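Local coordinates for cell division control protein 73 (Saccharomyces cerevisiae, PDB 3V46), which acts within the PAF1 complex in RNA polymerase II transcription, its C-terminal Ras-like domain, the part described here, promoting association of the complex with chromatin, at residues N31-Q34 / F35-S39; Y41-P44 / R45-P48; E140-K143 / N144-F147; K148-E151 / V152-F156. One frame throughout, in Å; residues are numbered along the deposited sequence.

Interaction 1. Residues N31-Q34 / F35-S39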
loop_
_atom_site.group_PDB
_atom_site.type_symbol
_atom_site.label_atom_id
_atom_site.label_comp_id
_atom_site.label_asym_id
_atom_site.label_seq_id
_atom_site.Cartn_x
_atom_site.Cartn_y
_atom_site.Cartn_z
ATOM N N ASN A 31 -4.319 -4.212 -9.928
ATOM C CA ASN A 31 -3.058 -4.044 -10.656
ATOM C C ASN A 31 -1.812 -4.059 -9.781
ATOM O O ASN A 31 -0.697 -3.893 -10.273
ATOM C CB ASN A 31 -3.075 -2.776 -11.530
ATOM C CG ASN A 31 -3.018 -1.491 -10.718
ATOM O OD1 ASN A 31 -3.181 -1.492 -9.511
ATOM N ND2 ASN A 31 -2.803 -0.378 -11.403
ATOM N N ILE A 32 -1.985 -4.298 -8.488
ATOM C CA ILE A 32 -0.862 -4.206 -7.571
ATOM C C ILE A 32 0.145 -5.338 -7.744
ATOM O O ILE A 32 1.327 -5.134 -7.562
ATOM C CB ILE A 32 -1.341 -4.112 -6.099
ATOM C CG1 ILE A 32 -0.191 -3.677 -5.185
ATOM C CG2 ILE A 32 -1.944 -5.434 -5.633
ATOM C CD1 ILE A 32 0.307 -2.275 -5.420
ATOM N N LYS A 33 -0.305 -6.538 -8.084
ATOM C CA LYS A 33 0.631 -7.631 -8.272
ATOM C C LYS A 33 1.526 -7.364 -9.483
ATOM O O LYS A 33 2.745 -7.532 -9.405
ATOM C CB LYS A 33 -0.122 -8.956 -8.420
ATOM C CG LYS A 33 0.774 -10.161 -8.492
ATOM C CD LYS A 33 -0.051 -11.438 -8.605
ATOM C CE LYS A 33 -1.051 -11.549 -7.478
ATOM N NZ LYS A 33 -1.678 -12.915 -7.452
ATOM N N GLN A 34 0.934 -6.956 -10.602
ATOM C CA GLN A 34 1.725 -6.653 -11.787
ATOM C C GLN A 34 2.757 -5.578 -11.457
ATOM O O GLN A 34 3.911 -5.640 -11.882
ATOM C CB GLN A 34 0.831 -6.161 -12.926
ATOM C CG GLN A 34 -0.148 -7.204 -13.423
ATOM C CD GLN A 34 -0.357 -7.145 -14.927
ATOM O OE1 GLN A 34 0.262 -6.337 -15.625
ATOM N NE2 GLN A 34 -1.232 -8.006 -15.436
ATOM N N PHE A 35 2.332 -4.583 -10.698
ATOM C CA PHE A 35 3.216 -3.485 -10.371
ATOM C C PHE A 35 4.362 -3.948 -9.474
ATOM O O PHE A 35 5.532 -3.772 -9.807
ATOM C CB PHE A 35 2.427 -2.346 -9.720
ATOM C CG PHE A 35 3.232 -1.101 -9.487
ATOM C CD1 PHE A 35 3.751 -0.381 -10.548
ATOM C CD2 PHE A 35 3.450 -0.651 -8.208
ATOM C CE1 PHE A 35 4.494 0.773 -10.327
ATOM C CE2 PHE A 35 4.179 0.502 -7.977
ATOM C CZ PHE A 35 4.700 1.213 -9.038
ATOM N N LEU A 36 4.030 -4.551 -8.343
ATOM C CA LEU A 36 5.045 -4.903 -7.360
ATOM C C LEU A 36 5.901 -6.125 -7.713
ATOM O O LEU A 36 7.042 -6.219 -7.273
ATOM C CB LEU A 36 4.409 -5.102 -5.990
ATOM C CG LEU A 36 3.783 -3.856 -5.375
ATOM C CD1 LEU A 36 3.309 -4.174 -3.985
ATOM C CD2 LEU A 36 4.782 -2.700 -5.346
ATOM N N LEU A 37 5.362 -7.065 -8.480
ATOM C CA LEU A 37 6.119 -8.258 -8.830
ATOM C C LEU A 37 6.822 -8.146 -10.176
ATOM O O LEU A 37 7.923 -8.675 -10.352
ATOM C CB LEU A 37 5.214 -9.490 -8.829
ATOM C CG LEU A 37 4.692 -9.878 -7.445
ATOM C CD1 LEU A 37 3.892 -11.158 -7.540
ATOM C CD2 LEU A 37 5.841 -10.040 -6.452
ATOM N N GLU A 38 6.189 -7.475 -11.133
ATOM C CA GLU A 38 6.740 -7.414 -12.476
ATOM C C GLU A 38 7.259 -6.031 -12.829
ATOM O O GLU A 38 7.805 -5.836 -13.912
ATOM C CB GLU A 38 5.684 -7.834 -13.491
ATOM C CG GLU A 38 5.090 -9.203 -13.225
ATOM C CD GLU A 38 4.267 -9.708 -14.391
ATOM O OE1 GLU A 38 3.239 -9.075 -14.718
ATOM O OE2 GLU A 38 4.661 -10.732 -14.989
ATOM N N SER A 39 7.076 -5.075 -11.920
ATOM C CA SER A 39 7.460 -3.691 -12.165
ATOM C C SER A 39 6.785 -3.217 -13.435
ATOM O O SER A 39 7.362 -2.486 -14.241
ATOM C CB SER A 39 8.974 -3.549 -12.272
ATOM O OG SER A 39 9.602 -4.036 -11.104
#
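Asn-31 O accepts the backbone N-H of Phe-35 at 3.1 Å, starting the i to i+4 ladder of helix 32-38. Asn-31 holds the N-cap position, yet its amide makes no capping bond: OD1 takes the N-H of Thr-28 and ND2 serves the carbonyls of Ile-26 and Val-42, so a buried polar group ties neighbouring loops together. Ile-32 O receives Leu-36 N at 2.9 Å in an almost straight bond. With CG1 trans to the backbone N (chi1 -166°), the longer branch of Ile-32 is set on the side of Leu-36, and CG1 meets Leu-36 CD1 at 3.7 Å while the terminal methyl leans on the same leucine. This buried face of the short helix packs on the Ras-like domain, Ile-32 against Val-55 of the edge strand 54-59 and Leu-36 against Phe-156 of helix 149-166. An alanine in place of Ile-32 is likely to leave Leu-36 CD1 without its aliphatic neighbour and open a gap beside Val-55. Lys-33 suits the exposed side: its methylene CG presses tightly on Leu-37 CD1, at 3.4 Å, leaving the amine to continue outward. Gln-34 O is approached by Glu-38 N at 3.0 Å from 46° above the carbonyl plane, where the last turn begins to unwind before Ser-39, which has positive phi. The amide of Gln-34 and the carboxylate of Glu-38 stand nearly perpendicular, 84° apart.

Interaction 2. Residues Y41-P44 / R45-P48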
loop_
_atom_site.group_PDB
_atom_site.type_symbol
_atom_site.label_atom_id
_atom_site.label_comp_id
_atom_site.label_asym_id
_atom_site.label_seq_id
_atom_site.Cartn_x
_atom_site.Cartn_y
_atom_site.Cartn_z
ATOM N N TYR A 41 3.450 -1.269 -14.661
ATOM C CA TYR A 41 2.267 -0.480 -14.355
ATOM C C TYR A 41 1.200 -0.588 -15.452
ATOM O O TYR A 41 1.477 -0.350 -16.633
ATOM C CB TYR A 41 2.592 1.002 -14.126
ATOM C CG TYR A 41 1.311 1.708 -13.822
ATOM C CD1 TYR A 41 0.760 1.640 -12.558
ATOM C CD2 TYR A 41 0.592 2.355 -14.821
ATOM C CE1 TYR A 41 -0.435 2.213 -12.277
ATOM C CE2 TYR A 41 -0.621 2.946 -14.544
ATOM C CZ TYR A 41 -1.129 2.859 -13.270
ATOM O OH TYR A 41 -2.334 3.415 -12.984
ATOM N N VAL A 42 -0.023 -0.922 -15.047
ATOM C CA VAL A 42 -1.155 -1.045 -15.965
ATOM C C VAL A 42 -2.376 -0.368 -15.360
ATOM O O VAL A 42 -2.628 -0.509 -14.176
ATOM C CB VAL A 42 -1.510 -2.528 -16.203
ATOM C CG1 VAL A 42 -2.708 -2.658 -17.132
ATOM C CG2 VAL A 42 -0.306 -3.273 -16.760
ATOM N N ASN A 43 -3.124 0.366 -16.176
ATOM C CA ASN A 43 -4.390 0.960 -15.767
ATOM C C ASN A 43 -5.284 -0.090 -15.118
ATOM O O ASN A 43 -5.571 -1.113 -15.729
ATOM C CB ASN A 43 -5.088 1.534 -17.001
ATOM C CG ASN A 43 -6.341 2.337 -16.670
ATOM O OD1 ASN A 43 -7.061 2.042 -15.719
ATOM N ND2 ASN A 43 -6.614 3.354 -17.480
ATOM N N PRO A 44 -5.736 0.158 -13.881
ATOM C CA PRO A 44 -6.453 -0.892 -13.148
ATOM C C PRO A 44 -7.814 -1.252 -13.729
ATOM O O PRO A 44 -8.317 -2.346 -13.486
ATOM C CB PRO A 44 -6.617 -0.287 -11.750
ATOM C CG PRO A 44 -6.541 1.184 -11.963
ATOM C CD PRO A 44 -5.570 1.378 -13.070
ATOM N N ARG A 45 -8.409 -0.350 -14.496
ATOM C CA ARG A 45 -9.719 -0.625 -15.076
ATOM C C ARG A 45 -9.611 -1.622 -16.238
ATOM O O ARG A 45 -10.601 -2.237 -16.636
ATOM C CB ARG A 45 -10.364 0.676 -15.543
ATOM C CG ARG A 45 -11.815 0.531 -15.964
ATOM C CD ARG A 45 -12.437 1.884 -16.285
ATOM N NE ARG A 45 -13.837 1.760 -16.685
ATOM C CZ ARG A 45 -14.245 1.546 -17.934
ATOM N NH1 ARG A 45 -13.357 1.426 -18.913
ATOM N NH2 ARG A 45 -15.540 1.448 -18.214
ATOM N N ASN A 46 -8.391 -1.800 -16.739
ATOM C CA ASN A 46 -8.119 -2.658 -17.886
ATOM C C ASN A 46 -7.653 -4.069 -17.514
ATOM O O ASN A 46 -7.142 -4.811 -18.368
ATOM C CB ASN A 46 -7.072 -1.991 -18.785
ATOM C CG ASN A 46 -7.581 -0.706 -19.414
ATOM O OD1 ASN A 46 -8.778 -0.418 -19.378
ATOM N ND2 ASN A 46 -6.676 0.069 -20.001
ATOM N N LEU A 47 -7.835 -4.434 -16.247
ATOM C CA LEU A 47 -7.511 -5.770 -15.754
ATOM C C LEU A 47 -8.740 -6.386 -15.093
ATOM O O LEU A 47 -9.674 -5.670 -14.730
ATOM C CB LEU A 47 -6.371 -5.704 -14.732
ATOM C CG LEU A 47 -4.979 -5.386 -15.281
ATOM C CD1 LEU A 47 -4.029 -5.082 -14.140
ATOM C CD2 LEU A 47 -4.441 -6.534 -16.127
ATOM N N PRO A 48 -8.744 -7.718 -14.934
ATOM C CA PRO A 48 -9.827 -8.404 -14.222
ATOM C C PRO A 48 -9.998 -7.894 -12.799
ATOM O O PRO A 48 -9.011 -7.687 -12.083
ATOM C CB PRO A 48 -9.356 -9.861 -14.185
ATOM C CG PRO A 48 -8.408 -9.998 -15.319
ATOM C CD PRO A 48 -7.757 -8.662 -15.491
HETATM O O HOH W 1 -10.451 -3.801 -12.788
#
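The amides of Asn-43 and Asn-46 stack with their planes 29° apart, and Asn-46 ND2 lies 3.7 Å from CB of Asn-43, so the overlap involves the root of one side chain as well as its amide. Asn-43 OD1 is engaged elsewhere, accepting the backbone N-H of Arg-45 at 3.0 Å, with the donor tilted from the carbonyl plane. CG of Asn-43 lies opposite its own backbone N (chi1 -173°), which carries the amide forward along the chain and brings OD1 to that N-H. The result is an Asx turn. The Arg-45 side chain starts out beside Asn-43 and points the same way, but its guanidinium is turned 61° from the amide and reaches outward at the protein surface.

The backbone closes a type I beta turn over the same residues: Asn-46 N donates to Asn-43 O at 3.1 Å, coming from well above the carbonyl plane. Pro-44 suits the second position, where its ring fixes the phi that the turn requires. Leu-47 N makes a further, weak bond to Pro-44 O, and a water donates to both Pro-44 O, at 2.7 Å, and Leu-47 O, at 2.8 Å. Beyond the turn Val-42 CG1 meets Leu-47 CG at 4.0 Å, the two side chains crossing at about a right angle, and both also touch Gln-34 of helix 32-38.

Asn-43 thus spends both of its oxygens on successive N-H groups, and this, with the rigid proline, probably sets the local shape of the turn.

Interaction 3. Residues E140-K143 / N144-F147; sequences ELDK and NKRF
Lys-143 and Asn-144 meet where the chain reverses: the Asn-144 amide folds back against the preceding carbonyl, its CG 3.3 Å from Lys-143 C, and Asn-144 ND2 touches Lys-143 CB at 3.6 Å. A short polar asparagine fits this exposed corner, while the long, extended chain of Lys-143 can reach its salt-bridge partner Asp-125.

The Asp-142 side chain points into the turn, where CB packs on Lys-145 O at 3.2 Å. A water donates to Asp-142 OD2 at 2.8 Å and, weakly, to Lys-145 O, while OD1 pairs with Lys-148.

The carbonyls of both residues are gripped by Arg-146. Its NH2 donates to Asp-142 O at 2.8 Å and its NH1 to the same Asp-142 O at 3.0 Å, both close to the guanidinium plane; Arg-146 NH1 makes a further, weak bond to Lys-143 O. Arginine suits this place because its chain, bent at chi2 and chi3 (-92° and 58°), can fold back and present NH1 and NH2 together to one oxygen. A lysine in its place would probably leave Asp-142 O with one donor at most and Asp-149 without the mate that NE provides.

The two-nitrogen grip probably helps hold this beta-alpha connection from edge strand 136-141 into helix 149-166 of the Ras-like fold.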
loop_
_atom_site.group_PDB
_atom_site.type_symbol
_atom_site.label_atom_id
_atom_site.label_comp_id
_atom_site.label_asym_id
_atom_site.label_seq_id
_atom_site.Cartn_x
_atom_site.Cartn_y
_atom_site.Cartn_z
ATOM N N GLU A 140 5.425 9.381 -7.145
ATOM C CA GLU A 140 4.966 9.734 -8.486
ATOM C C GLU A 140 5.267 8.647 -9.510
ATOM O O GLU A 140 6.324 8.012 -9.474
ATOM C CB GLU A 140 5.606 11.053 -8.946
ATOM C CG GLU A 140 5.013 12.278 -8.271
ATOM C CD GLU A 140 5.603 13.595 -8.767
ATOM O OE1 GLU A 140 5.384 14.622 -8.095
ATOM O OE2 GLU A 140 6.273 13.606 -9.817
ATOM N N LEU A 141 4.312 8.434 -10.407
ATOM C CA LEU A 141 4.498 7.593 -11.586
ATOM C C LEU A 141 4.259 8.452 -12.821
ATOM O O LEU A 141 3.407 9.345 -12.798
ATOM C CB LEU A 141 3.508 6.421 -11.592
ATOM C CG LEU A 141 3.632 5.403 -10.470
ATOM C CD1 LEU A 141 2.519 4.377 -10.596
ATOM C CD2 LEU A 141 4.989 4.734 -10.508
ATOM N N ASP A 142 5.004 8.194 -13.894
ATOM C CA ASP A 142 4.767 8.876 -15.163
ATOM C C ASP A 142 3.455 8.370 -15.754
ATOM O O ASP A 142 3.170 7.183 -15.713
ATOM C CB ASP A 142 5.895 8.597 -16.162
ATOM C CG ASP A 142 7.186 9.343 -15.844
ATOM O OD1 ASP A 142 7.157 10.369 -15.124
ATOM O OD2 ASP A 142 8.242 8.907 -16.357
ATOM N N LYS A 143 2.658 9.264 -16.317
ATOM C CA LYS A 143 1.418 8.862 -16.961
ATOM C C LYS A 143 1.687 8.012 -18.200
ATOM O O LYS A 143 0.994 7.027 -18.434
ATOM C CB LYS A 143 0.593 10.093 -17.354
ATOM C CG LYS A 143 0.234 10.985 -16.183
ATOM C CD LYS A 143 -0.704 12.116 -16.597
ATOM C CE LYS A 143 -1.075 12.978 -15.401
ATOM N NZ LYS A 143 -1.653 14.290 -15.797
ATOM N N ASN A 144 2.698 8.384 -18.985
ATOM C CA ASN A 144 2.880 7.795 -20.313
ATOM C C ASN A 144 4.260 7.207 -20.597
ATOM O O ASN A 144 4.541 6.785 -21.722
ATOM C CB ASN A 144 2.566 8.836 -21.393
ATOM C CG ASN A 144 1.269 9.576 -21.131
ATOM O OD1 ASN A 144 0.184 8.997 -21.210
ATOM N ND2 ASN A 144 1.374 10.867 -20.821
ATOM N N LYS A 145 5.138 7.220 -19.609
ATOM C CA LYS A 145 6.419 6.542 -19.729
ATOM C C LYS A 145 6.471 5.509 -18.626
ATOM O O LYS A 145 5.943 5.745 -17.552
ATOM C CB LYS A 145 7.581 7.526 -19.582
ATOM C CG LYS A 145 7.661 8.558 -20.700
ATOM C CD LYS A 145 7.966 7.930 -22.047
ATOM C CE LYS A 145 8.169 9.004 -23.093
ATOM N NZ LYS A 145 8.519 8.439 -24.422
ATOM N N ARG A 146 7.096 4.369 -18.901
ATOM C CA ARG A 146 7.155 3.269 -17.950
ATOM C C ARG A 146 8.592 2.892 -17.577
ATOM O O ARG A 146 8.796 1.979 -16.769
ATOM C CB ARG A 146 6.447 2.055 -18.539
ATOM C CG ARG A 146 4.987 2.310 -18.962
ATOM C CD ARG A 146 3.983 1.978 -17.847
ATOM N NE ARG A 146 4.239 2.734 -16.625
ATOM C CZ ARG A 146 3.739 3.933 -16.343
ATOM N NH1 ARG A 146 2.941 4.545 -17.202
ATOM N NH2 ARG A 146 4.060 4.529 -15.205
ATOM N N PHE A 147 9.585 3.590 -18.142
ATOM C CA PHE A 147 10.981 3.218 -17.903
ATOM C C PHE A 147 11.473 3.494 -16.483
ATOM O O PHE A 147 12.506 2.957 -16.080
ATOM C CB PHE A 147 11.932 3.855 -18.928
ATOM C CG PHE A 147 11.931 5.360 -18.929
ATOM C CD1 PHE A 147 12.753 6.070 -18.068
ATOM C CD2 PHE A 147 11.138 6.065 -19.822
ATOM C CE1 PHE A 147 12.762 7.454 -18.077
ATOM C CE2 PHE A 147 11.144 7.449 -19.839
ATOM C CZ PHE A 147 11.959 8.144 -18.968
HETATM O O HOH W 2 8.349 6.108 -16.316
#

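Interaction 4. Residues K148-E151 / V152-F156; sequences KDVE and VVRYF
Glu-151 and Arg-154, three residues apart on one helix, form a salt bridge in which OE1 of Glu-151 meets NH1 of Arg-154 at 3.0 Å. The carboxylate and guanidinium planes are turned 43° from each other; OE1 nevertheless lies within 4° of the guanidinium plane, at its edge, and NH1 comes in nearly in line with the C-O bond. The Glu-151 chain has to kink at chi2 (71°) to bring OE1 there, while Arg-154 bends back at chi3. Val-150 lies beneath the same group: its carbonyl oxygen stands 4.1 Å from one guanidinium face, offset toward the rim, and Val-150 CG1 touches Arg-154 NH2 at 3.6 Å. Long charged chains fit this exposed side of helix 149-166, the C-terminal helix of the Ras-like domain, whose other side packs on the core. There beta-branched valines are compact enough to lie close to the backbone. Val-153 CG2 rests 3.3 Å from Asp-149 O and Val-152 CG2 3.5 Å from Lys-148 O, and both valines also touch Phe-35 of helix 32-38. The i to i+4 backbone bonds run regularly beneath, from Val-152 N to Lys-148 O through Tyr-155 N to Glu-151 O at 2.9 Å. The Tyr-155 hydroxyl is hydrogen-bonded to Glu-137.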
loop_
_atom_site.group_PDB
_atom_site.type_symbol
_atom_site.label_atom_id
_atom_site.label_comp_id
_atom_site.label_asym_id
_atom_site.label_seq_id
_atom_site.Cartn_x
_atom_site.Cartn_y
_atom_site.Cartn_z
ATOM N N LYS A 148 10.733 4.299 -15.717
ATOM C CA LYS A 148 11.105 4.590 -14.334
ATOM C C LYS A 148 10.499 3.574 -13.363
ATOM O O LYS A 148 10.855 3.556 -12.182
ATOM C CB LYS A 148 10.649 6.000 -13.907
ATOM C CG LYS A 148 11.261 7.194 -14.685
ATOM C CD LYS A 148 10.620 8.504 -14.212
ATOM C CE LYS A 148 11.175 9.739 -14.945
ATOM N NZ LYS A 148 10.370 10.976 -14.686
ATOM N N ASP A 149 9.587 2.732 -13.844
ATOM C CA ASP A 149 8.809 1.899 -12.929
ATOM C C ASP A 149 9.691 0.932 -12.150
ATOM O O ASP A 149 9.440 0.664 -10.978
ATOM C CB ASP A 149 7.750 1.094 -13.675
ATOM C CG ASP A 149 6.615 1.949 -14.215
ATOM O OD1 ASP A 149 6.562 3.176 -13.965
ATOM O OD2 ASP A 149 5.760 1.365 -14.893
ATOM N N VAL A 150 10.708 0.383 -12.804
ATOM C CA VAL A 150 11.591 -0.564 -12.137
ATOM C C VAL A 150 12.194 0.056 -10.882
ATOM O O VAL A 150 12.265 -0.587 -9.827
ATOM C CB VAL A 150 12.709 -1.059 -13.081
ATOM C CG1 VAL A 150 13.882 -1.598 -12.278
ATOM C CG2 VAL A 150 12.160 -2.127 -14.009
ATOM N N GLU A 151 12.622 1.306 -10.994
ATOM C CA GLU A 151 13.262 1.993 -9.883
ATOM C C GLU A 151 12.240 2.388 -8.824
ATOM O O GLU A 151 12.518 2.295 -7.631
ATOM C CB GLU A 151 14.028 3.227 -10.374
ATOM C CG GLU A 151 14.512 4.158 -9.264
ATOM C CD GLU A 151 15.653 3.579 -8.443
ATOM O OE1 GLU A 151 16.218 2.535 -8.841
ATOM O OE2 GLU A 151 15.988 4.178 -7.394
ATOM N N VAL A 152 11.054 2.809 -9.257
ATOM C CA VAL A 152 9.994 3.152 -8.310
ATOM C C VAL A 152 9.653 1.926 -7.469
ATOM O O VAL A 152 9.521 2.009 -6.254
ATOM C CB VAL A 152 8.730 3.679 -9.010
ATOM C CG1 VAL A 152 7.584 3.817 -8.018
ATOM C CG2 VAL A 152 9.004 5.015 -9.657
ATOM N N VAL A 153 9.535 0.776 -8.114
ATOM C CA VAL A 153 9.180 -0.437 -7.392
ATOM C C VAL A 153 10.304 -0.901 -6.468
ATOM O O VAL A 153 10.039 -1.329 -5.346
ATOM C CB VAL A 153 8.738 -1.547 -8.364
ATOM C CG1 VAL A 153 8.519 -2.855 -7.641
ATOM C CG2 VAL A 153 7.467 -1.104 -9.087
ATOM N N ARG A 154 11.551 -0.796 -6.922
ATOM C CA ARG A 154 12.686 -1.164 -6.089
ATOM C C ARG A 154 12.686 -0.278 -4.852
ATOM O O ARG A 154 12.874 -0.749 -3.726
ATOM C CB ARG A 154 14.009 -1.019 -6.854
ATOM C CG ARG A 154 15.226 -1.292 -6.006
ATOM C CD ARG A 154 16.527 -1.093 -6.787
ATOM N NE ARG A 154 16.631 -1.996 -7.934
ATOM C CZ ARG A 154 16.555 -1.618 -9.210
ATOM N NH1 ARG A 154 16.383 -0.339 -9.532
ATOM N NH2 ARG A 154 16.663 -2.525 -10.172
ATOM N N TYR A 155 12.449 1.005 -5.063
ATOM C CA TYR A 155 12.420 1.946 -3.957
ATOM C C TYR A 155 11.260 1.654 -3.016
ATOM O O TYR A 155 11.392 1.754 -1.798
ATOM C CB TYR A 155 12.320 3.380 -4.463
ATOM C CG TYR A 155 12.117 4.326 -3.316
ATOM C CD1 TYR A 155 13.174 4.705 -2.506
ATOM C CD2 TYR A 155 10.855 4.782 -2.998
ATOM C CE1 TYR A 155 12.976 5.546 -1.433
ATOM C CE2 TYR A 155 10.647 5.613 -1.938
ATOM C CZ TYR A 155 11.708 5.998 -1.152
ATOM O OH TYR A 155 11.496 6.836 -0.076
ATOM N N PHE A 156 10.114 1.278 -3.568
ATOM C CA PHE A 156 8.982 0.966 -2.721
ATOM C C PHE A 156 9.315 -0.206 -1.820
ATOM O O PHE A 156 9.069 -0.162 -0.620
ATOM C CB PHE A 156 7.726 0.632 -3.515
ATOM C CG PHE A 156 6.633 0.101 -2.649
ATOM C CD1 PHE A 156 5.819 0.978 -1.948
ATOM C CD2 PHE A 156 6.453 -1.270 -2.475
ATOM C CE1 PHE A 156 4.838 0.517 -1.114
ATOM C CE2 PHE A 156 5.455 -1.742 -1.639
ATOM C CZ PHE A 156 4.641 -0.842 -0.959
#

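Overall arrangement
The four contacts touch one another within the Ras-like domain, a non-GTP-binding version of that fold. Interactions 1 and 2 are in series, their centres 11 Å apart, and Asn-31 CB packs on Leu-47 CD1 at 3.6 Å. Interaction 3 runs directly into interaction 4, also 11 Å centre to centre, with Leu-141 CD2 on Val-152 CG1 at 3.7 Å. The two halves meet where Leu-36 O of interaction 1 lies 3.7 Å from Val-153 CG1 of interaction 4, and where Phe-35 CZ reaches Leu-141 CD2 at 3.8 Å. Tyr-41, at the start of interaction 2, touches Leu-141, Arg-146 and Asp-149, linking the early loop to the connection that follows strand 136-141.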